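PDB 3WJ2: carboxylesterase from Ferroplasma acidiphilum, which hydrolyses carboxylic esters, possibly including acylglycerols, using an alpha/beta-hydrolase fold in an acid-adapted enzyme. Local coordinates for residues Asp23-Glu28 against Ile210-Asn215; Gly85-Gly90 against Gly158-Ala163; Cys99-Lys104 against Thr285-Ser290; Asp251-Pro256 against Met279-Ala284. All coordinates share one frame; numbering follows the deposited sequence.

Interaction 1: Asp23-Glu28 against Ile210-Asn215; sequences DMTKIE and IRYFGN
With CG set opposite the backbone N (chi1 171°), the ring of Tyr212 leaves helix 207-217 and runs past Thr25 to the carbonyl of Ile27. Its phenol oxygen donates to that carbonyl, Tyr212 OH to Ile27 O at 2.8 Å. The hydroxyl approaches off the C=O direction, with a C=O...donor angle of 145°, and lies 34° out of the carbonyl plane. Thr25 O reaches the same ring at its edge, near the ring plane, 3.3 Å from Tyr212 CE1. Two carbonyl oxygens thus border the ring, one accepting the hydroxyl's hydrogen bond and the other beside ring C-H groups. Thr25 and Tyr212 also pass each other alongside, Thr25 CG2 lying 4.0 Å from Tyr212 CB. The loop is folded by a type I turn from Met24 to Ile27, closed by Ile27 N to Met24 O at 3.1 Å, and by an Asx turn in which Asp23 OD1 accepts from Thr25 N at 3.0 Å; the same oxygen also accepts from Thr25 OG1. Leu32 of helix 29-43 and Leu88 also touch Tyr212. Joining the N-terminal helices to helix 207-217 in this way is consistent with the cap region of hormone-sensitive-lipase-like alpha/beta hydrolases.

Interaction 2: Gly85-Gly90 against Gly158-Ala163; sequences GGFLFG and GANLAA
The ring of Phe87 meets helix 157-172 edge-on, its far end placed against Asn160 and Leu161. A chi1 of -52°, with CG turned beside its own backbone N, brings the end of the side chain nearer to the helix than its root. Phe87 CZ lies 3.6 Å from Asn160 OD1, with the amide plane turned 90° to the ring. Chi1 of Asn160, 165°, carries its amide out to this edge. The other end of the amide is held elsewhere: ND2 donates to Ser186 O and Phe229 O, which fixes the group's rotation and directs OD1 to the ring. Leu161 adds one methyl near the ring plane, Leu161 CD2 to Phe87 CE1 at 3.9 Å. Tyr217 stacks with Phe87 from outside the two segments. Behind the ring the loop curls tightly, Gly85 O accepting from both Leu88 N (2.8 Å) and Phe89 N (2.9 Å). A side chain on Gly85 would run into Phe89 O. Gly85 and Gly86 belong to an HGGG sequence, which in this esterase family builds the oxyanion hole, while Gly158 ends a GxSxG pattern consistent with a nucleophile elbow.

Interaction 3: Cys99-Lys104 against Thr285-Ser290; sequences CRFLAK and TDFEVS
Phe101 and Phe287 form an offset stack, their centroids 4.7 Å apart and their planes 24° from parallel. The displacement puts Phe287 CD1 over the middle of one face of Phe101, while Phe287 CE1 reaches back toward the root of the partner, 3.6 Å from Phe101 CG. The side chains run alongside in opposing senses. On Phe101, CG lies opposite the backbone N (chi1 -176°), which extends the ring from helix 96-106 toward the loop. Phe287 answers with chi1 73°, its CG between backbone N and carbonyl carbon. Glu288 CG lies over one face of the Phe287 ring, 3.5 Å above its plane and near the rim, within the same segment. An alanine in place of Phe101 would probably remove the stack, open a gap beside Phe287 and leave that ring less restrained. Further out, Glu288 OE2 bonds to Asn97 ND2 and so ties the loop to the start of helix 96-106. The loop is folded back on itself by Asp286 O, which accepts from Val289 N (2.9 Å) and from Ser290 N (3.2 Å). Ser290 OG then caps Ala293 N at the beginning of helix 291-303, and Arg294 NH1 of that helix bonds to Phe287 O. Phe101 also packs on Arg294, Val297 and Lys298, while Leu102 and Ala103 of helix 96-106 rest on Ile110 of strand 109-113, placing the aromatic pair beside two helices that flank the sheet.

Interaction 4: Asp251-Pro256 against Met279-Ala284; sequences DPLRDP and MIHGSA
The carboxylate of Asp251 lies at the edge of the His281 ring, with the two planes 82° apart and the backbones close, 5.2 Å from Asp251 CA to Ile280 CA. This is the tight part. The modelled ring is probably turned over, so its closest approach to the carboxylate is doubtful, but the root of the side chain is not affected: His281 CB lies 3.5 Å from Asp251 OD2. A chi1 of 172° carries the carboxylate toward the histidine. Its oxygens are bonded elsewhere, OD1 accepting from Leu253 N at 2.9 Å from 54° out of the carboxylate plane, a capping bond ahead of helix 254-266, and OD2 from Asn248 ND2. With His281 also touching Ser156 of a probable nucleophile elbow, the pair fits the acid-histidine part of the catalytic triad of alpha/beta hydrolases, carried on the loop after strand 243-248 and the one following strand 271-280, the strands that helix 254-266 links in a beta-alpha-beta unit. An alanine at Asp251 would probably leave Leu253 N without its capping acceptor and Asn248 ND2 without this partner, and open a gap beside His281. On the looser side, the partly exposed Leu253 touches the partly exposed ring obliquely through CD1. Farther along, Arg254 and Asp255 form a salt bridge within the segment, and Asp255 packs on Arg194 of a second subunit.

How the interactions relate
From the N terminus, 23-28 opens interaction 1, 85-90 opens interaction 2 and 99-104 opens interaction 3. Residues 158-163 close interaction 2, nested inside the loop that 210-215 then closes as interaction 1. Interaction 3 crosses both, staying open until 285-290, and the short loop of interaction 4, from 251-256 to 279-284, nests inside it. Tyr212 CE2 packs 3.5 Å from Leu88 CD1, joining interactions 1 and 2, and Ile210 CD1 lies 3.7 Å from Pro252 CG, joining 1 to 4. Interactions 3 and 4 touch where Ser290 OG meets Met279 CE. The N-terminal loop, the probable active-site loops and the loop leading into the C-terminal helix are thereby tied around one sheet.

Interaction 1: Asp23-Glu28 against Ile210-Asn215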
loop_
_atom_site.group_PDB
_atom_site.type_symbol
_atom_site.label_atom_id
_atom_site.label_comp_id
_atom_site.label_asym_id
_atom_site.label_seq_id
_atom_site.Cartn_x
_atom_site.Cartn_y
_atom_site.Cartn_z
ATOM N N ASP B 23 -15.977 6.841 23.303
ATOM C CA ASP B 23 -16.845 6.046 22.422
ATOM C C ASP B 23 -18.272 6.564 22.451
ATOM O O ASP B 23 -18.985 6.388 23.418
ATOM C CB ASP B 23 -16.791 4.619 22.943
ATOM C CG ASP B 23 -17.612 3.622 22.121
ATOM O OD1 ASP B 23 -18.376 4.019 21.228
ATOM O OD2 ASP B 23 -17.505 2.414 22.443
ATOM N N MET B 24 -18.680 7.258 21.405
ATOM C CA MET B 24 -20.041 7.804 21.395
ATOM C C MET B 24 -21.109 6.927 20.710
ATOM O O MET B 24 -22.236 7.366 20.472
ATOM C CB MET B 24 -19.981 9.208 20.858
ATOM C CG MET B 24 -19.433 10.096 21.967
ATOM S SD MET B 24 -19.423 11.804 21.555
ATOM C CE MET B 24 -18.397 11.780 20.032
ATOM N N THR B 25 -20.778 5.652 20.519
ATOM C CA THR B 25 -21.700 4.745 19.839
ATOM C C THR B 25 -22.850 4.257 20.688
ATOM O O THR B 25 -23.797 3.712 20.159
ATOM C CB THR B 25 -20.983 3.530 19.165
ATOM O OG1 THR B 25 -20.274 2.792 20.158
ATOM C CG2 THR B 25 -20.024 3.980 18.133
ATOM N N LYS B 26 -22.807 4.459 22.002
ATOM C CA LYS B 26 -23.986 4.155 22.804
ATOM C C LYS B 26 -24.782 5.414 23.181
ATOM O O LYS B 26 -25.732 5.328 23.990
ATOM C CB LYS B 26 -23.587 3.334 24.049
ATOM C CG LYS B 26 -23.206 1.871 23.743
ATOM C CD LYS B 26 -24.426 1.029 23.281
ATOM C CE LYS B 26 -24.060 -0.461 23.215
ATOM N NZ LYS B 26 -22.751 -0.668 22.503
ATOM N N ILE B 27 -24.409 6.557 22.586
ATOM C CA ILE B 27 -25.158 7.853 22.740
ATOM C C ILE B 27 -26.388 7.827 21.836
ATOM O O ILE B 27 -26.318 7.300 20.700
ATOM C CB ILE B 27 -24.236 9.081 22.474
ATOM C CG1 ILE B 27 -23.018 9.147 23.430
ATOM C CG2 ILE B 27 -25.009 10.413 22.533
ATOM C CD1 ILE B 27 -23.388 8.835 24.885
ATOM N N GLU B 28 -27.513 8.331 22.329
ATOM C CA GLU B 28 -28.747 8.419 21.549
ATOM C C GLU B 28 -28.541 9.427 20.430
ATOM O O GLU B 28 -27.853 10.454 20.635
ATOM C CB GLU B 28 -29.945 8.804 22.415
ATOM C CG GLU B 28 -30.369 7.649 23.403
ATOM C CD GLU B 28 -30.717 6.324 22.680
ATOM O OE1 GLU B 28 -31.468 6.357 21.669
ATOM O OE2 GLU B 28 -30.234 5.235 23.131
ATOM N N ILE B 210 -18.448 4.412 11.876
ATOM C CA ILE B 210 -18.931 4.186 10.517
ATOM C C ILE B 210 -20.124 3.231 10.601
ATOM O O ILE B 210 -21.133 3.437 9.919
ATOM C CB ILE B 210 -17.814 3.625 9.616
ATOM C CG1 ILE B 210 -16.816 4.719 9.336
ATOM C CG2 ILE B 210 -18.394 3.116 8.259
ATOM C CD1 ILE B 210 -15.419 4.195 8.655
ATOM N N ARG B 211 -19.985 2.191 11.413
ATOM C CA ARG B 211 -21.135 1.244 11.576
ATOM C C ARG B 211 -22.363 1.868 12.184
ATOM O O ARG B 211 -23.496 1.597 11.731
ATOM C CB ARG B 211 -20.728 -0.066 12.303
ATOM C CG ARG B 211 -19.700 -0.803 11.346
ATOM C CD ARG B 211 -19.365 -2.286 11.768
ATOM N NE ARG B 211 -18.044 -2.775 11.307
ATOM C CZ ARG B 211 -16.927 -2.709 12.047
ATOM N NH1 ARG B 211 -16.973 -2.170 13.267
ATOM N NH2 ARG B 211 -15.754 -3.179 11.598
ATOM N N TYR B 212 -22.153 2.707 13.187
ATOM C CA TYR B 212 -23.225 3.372 13.911
ATOM C C TYR B 212 -23.967 4.243 12.892
ATOM O O TYR B 212 -25.191 4.122 12.799
ATOM C CB TYR B 212 -22.633 4.242 15.062
ATOM C CG TYR B 212 -23.583 5.194 15.812
ATOM C CD1 TYR B 212 -24.063 4.863 17.067
ATOM C CD2 TYR B 212 -23.960 6.420 15.276
ATOM C CE1 TYR B 212 -24.850 5.726 17.808
ATOM C CE2 TYR B 212 -24.853 7.235 15.940
ATOM C CZ TYR B 212 -25.277 6.898 17.224
ATOM O OH TYR B 212 -26.031 7.786 17.933
ATOM N N PHE B 213 -23.258 5.039 12.107
ATOM C CA PHE B 213 -23.939 5.870 11.088
ATOM C C PHE B 213 -24.686 5.019 10.078
ATOM O O PHE B 213 -25.795 5.408 9.672
ATOM C CB PHE B 213 -22.960 6.778 10.368
ATOM C CG PHE B 213 -22.391 7.870 11.265
ATOM C CD1 PHE B 213 -23.234 8.602 12.056
ATOM C CD2 PHE B 213 -20.995 8.144 11.282
ATOM C CE1 PHE B 213 -22.762 9.629 12.946
ATOM C CE2 PHE B 213 -20.515 9.186 12.144
ATOM C CZ PHE B 213 -21.408 9.898 12.963
ATOM N N GLY B 214 -24.072 3.932 9.605
ATOM C CA GLY B 214 -24.743 3.168 8.557
ATOM C C GLY B 214 -25.955 2.524 9.136
ATOM O O GLY B 214 -26.965 2.399 8.469
ATOM N N ASN B 215 -25.892 2.047 10.376
ATOM C CA ASN B 215 -27.084 1.445 10.947
ATOM C C ASN B 215 -28.169 2.507 11.199
ATOM O O ASN B 215 -29.355 2.151 11.126
ATOM C CB ASN B 215 -26.759 0.723 12.255
ATOM C CG ASN B 215 -26.000 -0.617 12.037
ATOM O OD1 ASN B 215 -25.953 -1.176 10.939
ATOM N ND2 ASN B 215 -25.364 -1.089 13.095
#

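Interaction 2: Gly85-Gly90 against Gly158-Ala163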
loop_
_atom_site.group_PDB
_atom_site.type_symbol
_atom_site.label_atom_id
_atom_site.label_comp_id
_atom_site.label_asym_id
_atom_site.label_seq_id
_atom_site.Cartn_x
_atom_site.Cartn_y
_atom_site.Cartn_z
ATOM N N GLY B 85 -21.567 14.715 7.692
ATOM C CA GLY B 85 -22.194 14.418 9.033
ATOM C C GLY B 85 -22.831 13.022 9.232
ATOM O O GLY B 85 -23.696 12.819 10.074
ATOM N N GLY B 86 -22.322 12.067 8.392
ATOM C CA GLY B 86 -22.756 10.688 8.641
ATOM C C GLY B 86 -24.211 10.400 8.403
ATOM O O GLY B 86 -24.687 9.374 8.815
ATOM N N PHE B 87 -24.945 11.346 7.785
ATOM C CA PHE B 87 -26.402 11.249 7.575
ATOM C C PHE B 87 -27.178 11.624 8.833
ATOM O O PHE B 87 -28.443 11.634 8.823
ATOM C CB PHE B 87 -26.915 9.925 6.925
ATOM C CG PHE B 87 -26.212 9.578 5.666
ATOM C CD1 PHE B 87 -26.589 10.156 4.473
ATOM C CD2 PHE B 87 -25.203 8.598 5.713
ATOM C CE1 PHE B 87 -25.859 9.709 3.274
ATOM C CE2 PHE B 87 -24.522 8.157 4.585
ATOM C CZ PHE B 87 -24.851 8.793 3.368
ATOM N N LEU B 88 -26.401 11.970 9.885
ATOM C CA LEU B 88 -27.026 12.076 11.228
ATOM C C LEU B 88 -26.938 13.498 11.734
ATOM O O LEU B 88 -27.890 13.933 12.425
ATOM C CB LEU B 88 -26.376 11.072 12.205
ATOM C CG LEU B 88 -27.064 10.876 13.567
ATOM C CD1 LEU B 88 -26.786 9.450 13.978
ATOM C CD2 LEU B 88 -26.293 11.890 14.401
ATOM N N PHE B 89 -25.828 14.154 11.476
ATOM C CA PHE B 89 -25.602 15.513 11.986
ATOM C C PHE B 89 -25.183 16.474 10.911
ATOM O O PHE B 89 -25.121 16.168 9.703
ATOM C CB PHE B 89 -24.654 15.478 13.254
ATOM C CG PHE B 89 -23.226 15.139 12.939
ATOM C CD1 PHE B 89 -22.261 16.146 12.839
ATOM C CD2 PHE B 89 -22.828 13.838 12.796
ATOM C CE1 PHE B 89 -20.881 15.868 12.571
ATOM C CE2 PHE B 89 -21.512 13.519 12.501
ATOM C CZ PHE B 89 -20.531 14.502 12.351
ATOM N N GLY B 90 -24.799 17.678 11.304
ATOM C CA GLY B 90 -24.461 18.794 10.440
ATOM C C GLY B 90 -25.728 19.547 9.987
ATOM O O GLY B 90 -26.805 18.971 9.951
ATOM N N GLY B 158 -22.608 13.673 2.413
ATOM C CA GLY B 158 -23.201 14.558 1.468
ATOM C C GLY B 158 -22.669 14.258 0.041
ATOM O O GLY B 158 -23.327 14.488 -0.948
ATOM N N ALA B 159 -21.377 13.889 0.001
ATOM C CA ALA B 159 -20.776 13.478 -1.323
ATOM C C ALA B 159 -21.375 12.132 -1.749
ATOM O O ALA B 159 -21.415 11.919 -2.995
ATOM C CB ALA B 159 -19.247 13.430 -1.254
ATOM N N ASN B 160 -21.749 11.281 -0.802
ATOM C CA ASN B 160 -22.499 10.039 -1.212
ATOM C C ASN B 160 -23.773 10.463 -1.917
ATOM O O ASN B 160 -24.131 9.980 -2.983
ATOM C CB ASN B 160 -22.792 9.209 -0.015
ATOM C CG ASN B 160 -23.834 8.170 -0.287
ATOM O OD1 ASN B 160 -25.005 8.419 -0.257
ATOM N ND2 ASN B 160 -23.387 6.951 -0.410
ATOM N N LEU B 161 -24.503 11.448 -1.328
ATOM C CA LEU B 161 -25.790 11.884 -1.927
ATOM C C LEU B 161 -25.585 12.468 -3.362
ATOM O O LEU B 161 -26.378 12.221 -4.261
ATOM C CB LEU B 161 -26.469 12.996 -1.054
ATOM C CG LEU B 161 -26.792 12.426 0.273
ATOM C CD1 LEU B 161 -27.409 13.613 1.179
ATOM C CD2 LEU B 161 -27.785 11.244 0.313
ATOM N N ALA B 162 -24.475 13.250 -3.532
ATOM C CA ALA B 162 -24.152 13.868 -4.772
ATOM C C ALA B 162 -23.863 12.741 -5.839
ATOM O O ALA B 162 -24.427 12.821 -6.912
ATOM C CB ALA B 162 -22.998 14.761 -4.648
ATOM N N ALA B 163 -23.086 11.742 -5.434
ATOM C CA ALA B 163 -22.697 10.688 -6.408
ATOM C C ALA B 163 -23.986 9.926 -6.685
ATOM O O ALA B 163 -24.223 9.582 -7.861
ATOM C CB ALA B 163 -21.689 9.766 -5.796
#

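Interaction 3: Cys99-Lys104 against Thr285-Ser290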
loop_
_atom_site.group_PDB
_atom_site.type_symbol
_atom_site.label_atom_id
_atom_site.label_comp_id
_atom_site.label_asym_id
_atom_site.label_seq_id
_atom_site.Cartn_x
_atom_site.Cartn_y
_atom_site.Cartn_z
ATOM N N CYS B 99 -19.028 26.848 3.557
ATOM C CA CYS B 99 -19.712 27.237 2.358
ATOM C C CYS B 99 -19.372 28.633 1.857
ATOM O O CYS B 99 -19.219 28.877 0.706
ATOM C CB CYS B 99 -21.207 27.050 2.519
ATOM S SG CYS B 99 -21.630 25.244 2.414
ATOM N N ARG B 100 -19.255 29.557 2.834
ATOM C CA ARG B 100 -18.685 30.861 2.490
ATOM C C ARG B 100 -17.313 30.799 1.795
ATOM O O ARG B 100 -17.127 31.440 0.782
ATOM C CB ARG B 100 -18.570 31.716 3.766
ATOM C CG ARG B 100 -19.970 32.232 4.278
ATOM C CD ARG B 100 -19.659 32.739 5.655
ATOM N NE ARG B 100 -20.823 33.411 6.247
ATOM C CZ ARG B 100 -21.070 34.726 6.175
ATOM N NH1 ARG B 100 -20.270 35.596 5.533
ATOM N NH2 ARG B 100 -22.193 35.181 6.757
ATOM N N PHE B 101 -16.407 29.970 2.329
ATOM C CA PHE B 101 -15.128 29.797 1.708
ATOM C C PHE B 101 -15.208 29.188 0.326
ATOM O O PHE B 101 -14.556 29.656 -0.578
ATOM C CB PHE B 101 -14.272 28.931 2.661
ATOM C CG PHE B 101 -12.842 28.731 2.171
ATOM C CD1 PHE B 101 -11.927 29.804 2.224
ATOM C CD2 PHE B 101 -12.402 27.520 1.659
ATOM C CE1 PHE B 101 -10.617 29.648 1.836
ATOM C CE2 PHE B 101 -11.075 27.377 1.218
ATOM C CZ PHE B 101 -10.183 28.446 1.322
ATOM N N LEU B 102 -16.056 28.167 0.160
ATOM C CA LEU B 102 -16.238 27.719 -1.209
ATOM C C LEU B 102 -16.773 28.757 -2.129
ATOM O O LEU B 102 -16.401 28.760 -3.270
ATOM C CB LEU B 102 -17.237 26.561 -1.251
ATOM C CG LEU B 102 -16.833 25.275 -0.545
ATOM C CD1 LEU B 102 -18.015 24.176 -0.726
ATOM C CD2 LEU B 102 -15.546 24.685 -1.070
ATOM N N ALA B 103 -17.737 29.577 -1.693
ATOM C CA ALA B 103 -18.206 30.634 -2.541
ATOM C C ALA B 103 -17.147 31.681 -2.919
ATOM O O ALA B 103 -17.073 32.045 -4.070
ATOM C CB ALA B 103 -19.431 31.280 -1.839
ATOM N N LYS B 104 -16.321 32.027 -1.925
ATOM C CA LYS B 104 -15.296 33.049 -2.142
ATOM C C LYS B 104 -14.248 32.509 -3.149
ATOM O O LYS B 104 -13.890 33.161 -4.133
ATOM C CB LYS B 104 -14.687 33.464 -0.850
ATOM C CG LYS B 104 -13.650 34.610 -1.023
ATOM C CD LYS B 104 -13.906 35.864 -0.080
ATOM C CE LYS B 104 -14.461 37.133 -0.782
ATOM N NZ LYS B 104 -14.923 38.171 0.181
ATOM N N THR B 285 -13.489 20.390 5.677
ATOM C CA THR B 285 -14.189 21.247 6.632
ATOM C C THR B 285 -13.165 21.642 7.692
ATOM O O THR B 285 -13.508 22.540 8.519
ATOM C CB THR B 285 -15.449 20.627 7.112
ATOM O OG1 THR B 285 -15.236 19.274 7.490
ATOM C CG2 THR B 285 -16.564 20.719 6.039
ATOM N N ASP B 286 -11.981 21.032 7.706
ATOM C CA ASP B 286 -10.871 21.513 8.602
ATOM C C ASP B 286 -10.019 22.601 7.987
ATOM O O ASP B 286 -8.890 22.829 8.431
ATOM C CB ASP B 286 -9.996 20.328 8.934
ATOM C CG ASP B 286 -10.693 19.282 9.716
ATOM O OD1 ASP B 286 -11.731 19.510 10.371
ATOM O OD2 ASP B 286 -10.177 18.086 9.683
ATOM N N PHE B 287 -10.482 23.309 6.965
ATOM C CA PHE B 287 -9.708 24.263 6.258
ATOM C C PHE B 287 -9.160 25.436 7.128
ATOM O O PHE B 287 -8.246 26.112 6.682
ATOM C CB PHE B 287 -10.427 24.880 5.041
ATOM C CG PHE B 287 -11.529 25.856 5.451
ATOM C CD1 PHE B 287 -11.334 27.227 5.249
ATOM C CD2 PHE B 287 -12.690 25.377 6.056
ATOM C CE1 PHE B 287 -12.415 28.100 5.664
ATOM C CE2 PHE B 287 -13.749 26.209 6.509
ATOM C CZ PHE B 287 -13.594 27.584 6.272
ATOM N N GLU B 288 -9.774 25.598 8.286
ATOM C CA GLU B 288 -9.267 26.715 9.118
ATOM C C GLU B 288 -8.131 26.239 9.990
ATOM O O GLU B 288 -7.526 27.062 10.713
ATOM C CB GLU B 288 -10.439 27.239 9.973
ATOM C CG GLU B 288 -11.494 27.895 9.144
ATOM C CD GLU B 288 -12.872 27.948 9.853
ATOM O OE1 GLU B 288 -13.310 26.922 10.459
ATOM O OE2 GLU B 288 -13.556 28.994 9.776
ATOM N N VAL B 289 -7.860 24.962 10.061
ATOM C CA VAL B 289 -6.812 24.539 10.984
ATOM C C VAL B 289 -5.656 23.894 10.312
ATOM O O VAL B 289 -4.604 23.735 10.926
ATOM C CB VAL B 289 -7.376 23.660 12.085
ATOM C CG1 VAL B 289 -8.432 24.491 12.981
ATOM C CG2 VAL B 289 -7.967 22.449 11.563
ATOM N N SER B 290 -5.845 23.475 9.051
ATOM C CA SER B 290 -4.740 22.940 8.258
ATOM C C SER B 290 -4.566 23.649 6.927
ATOM O O SER B 290 -5.512 23.706 6.141
ATOM C CB SER B 290 -5.013 21.429 8.010
ATOM O OG SER B 290 -4.190 20.951 6.895
#

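Interaction 4: Asp251-Pro256 against Met279-Ala284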
loop_
_atom_site.group_PDB
_atom_site.type_symbol
_atom_site.label_atom_id
_atom_site.label_comp_id
_atom_site.label_asym_id
_atom_site.label_seq_id
_atom_site.Cartn_x
_atom_site.Cartn_y
_atom_site.Cartn_z
ATOM N N ASP B 251 -7.515 7.766 5.986
ATOM C CA ASP B 251 -9.007 7.872 6.184
ATOM C C ASP B 251 -9.536 6.486 5.849
ATOM O O ASP B 251 -9.226 5.905 4.783
ATOM C CB ASP B 251 -9.539 8.926 5.172
ATOM C CG ASP B 251 -11.059 9.009 5.110
ATOM O OD1 ASP B 251 -11.825 8.264 5.657
ATOM O OD2 ASP B 251 -11.439 10.017 4.440
ATOM N N PRO B 252 -10.322 5.880 6.741
ATOM C CA PRO B 252 -10.883 4.530 6.428
ATOM C C PRO B 252 -11.683 4.454 5.113
ATOM O O PRO B 252 -11.771 3.402 4.474
ATOM C CB PRO B 252 -11.712 4.149 7.635
ATOM C CG PRO B 252 -11.926 5.490 8.396
ATOM C CD PRO B 252 -10.860 6.436 8.012
ATOM N N LEU B 253 -12.306 5.582 4.695
ATOM C CA LEU B 253 -13.133 5.611 3.495
ATOM C C LEU B 253 -12.365 5.714 2.181
ATOM O O LEU B 253 -12.947 5.750 1.110
ATOM C CB LEU B 253 -14.076 6.852 3.532
ATOM C CG LEU B 253 -15.041 6.737 4.661
ATOM C CD1 LEU B 253 -16.178 7.845 4.470
ATOM C CD2 LEU B 253 -15.640 5.424 4.969
ATOM N N ARG B 254 -11.023 5.853 2.213
ATOM C CA ARG B 254 -10.226 6.203 1.069
ATOM C C ARG B 254 -10.259 5.134 -0.052
ATOM O O ARG B 254 -10.394 5.484 -1.217
ATOM C CB ARG B 254 -8.757 6.360 1.547
ATOM C CG ARG B 254 -7.729 6.686 0.431
ATOM C CD ARG B 254 -6.297 6.456 0.969
ATOM N NE ARG B 254 -6.068 5.021 0.939
ATOM C CZ ARG B 254 -4.936 4.494 1.436
ATOM N NH1 ARG B 254 -4.084 5.241 2.153
ATOM N NH2 ARG B 254 -4.742 3.180 1.338
ATOM N N ASP B 255 -10.005 3.881 0.305
ATOM C CA ASP B 255 -9.801 2.905 -0.843
ATOM C C ASP B 255 -11.057 2.774 -1.778
ATOM O O ASP B 255 -10.899 2.862 -3.009
ATOM C CB ASP B 255 -9.361 1.539 -0.366
ATOM C CG ASP B 255 -7.850 1.526 0.109
ATOM O OD1 ASP B 255 -7.119 2.482 -0.167
ATOM O OD2 ASP B 255 -7.468 0.518 0.733
ATOM N N PRO B 256 -12.273 2.657 -1.201
ATOM C CA PRO B 256 -13.425 2.633 -2.129
ATOM C C PRO B 256 -13.570 3.882 -2.992
ATOM O O PRO B 256 -14.037 3.801 -4.146
ATOM C CB PRO B 256 -14.651 2.430 -1.172
ATOM C CG PRO B 256 -14.056 1.748 0.098
ATOM C CD PRO B 256 -12.697 2.493 0.203
ATOM N N MET B 279 -3.543 13.859 4.832
ATOM C CA MET B 279 -4.846 14.325 5.292
ATOM C C MET B 279 -5.710 13.215 5.937
ATOM O O MET B 279 -5.445 12.005 5.745
ATOM C CB MET B 279 -5.655 14.833 4.071
ATOM C CG MET B 279 -4.947 15.956 3.328
ATOM S SD MET B 279 -5.098 17.491 4.396
ATOM C CE MET B 279 -3.372 17.796 4.783
ATOM N N ILE B 280 -6.701 13.634 6.769
ATOM C CA ILE B 280 -7.591 12.713 7.468
ATOM C C ILE B 280 -9.059 13.012 7.051
ATOM O O ILE B 280 -9.338 14.026 6.353
ATOM C CB ILE B 280 -7.489 12.869 9.024
ATOM C CG1 ILE B 280 -7.774 14.328 9.400
ATOM C CG2 ILE B 280 -6.123 12.331 9.478
ATOM C CD1 ILE B 280 -8.050 14.343 10.949
ATOM N N HIS B 281 -10.004 12.153 7.427
ATOM C CA HIS B 281 -11.416 12.406 7.101
ATOM C C HIS B 281 -11.856 13.728 7.699
ATOM O O HIS B 281 -11.393 14.103 8.784
ATOM C CB HIS B 281 -12.314 11.292 7.633
ATOM C CG HIS B 281 -13.629 11.228 6.888
ATOM N ND1 HIS B 281 -14.843 11.733 7.355
ATOM C CD2 HIS B 281 -13.882 10.694 5.682
ATOM C CE1 HIS B 281 -15.770 11.488 6.463
ATOM N NE2 HIS B 281 -15.241 10.849 5.449
ATOM N N GLY B 282 -12.574 14.519 6.928
ATOM C CA GLY B 282 -13.040 15.813 7.439
ATOM C C GLY B 282 -12.081 16.887 7.038
ATOM O O GLY B 282 -12.323 18.040 7.362
ATOM N N SER B 283 -11.019 16.592 6.248
ATOM C CA SER B 283 -9.964 17.576 5.961
ATOM C C SER B 283 -10.549 18.877 5.345
ATOM O O SER B 283 -10.105 19.968 5.691
ATOM C CB SER B 283 -8.914 17.048 5.037
ATOM O OG SER B 283 -9.616 16.523 3.868
ATOM N N ALA B 284 -11.524 18.791 4.445
ATOM C CA ALA B 284 -12.026 19.998 3.781
ATOM C C ALA B 284 -12.698 20.942 4.782
ATOM O O ALA B 284 -12.466 22.145 4.614
ATOM C CB ALA B 284 -12.984 19.592 2.674
#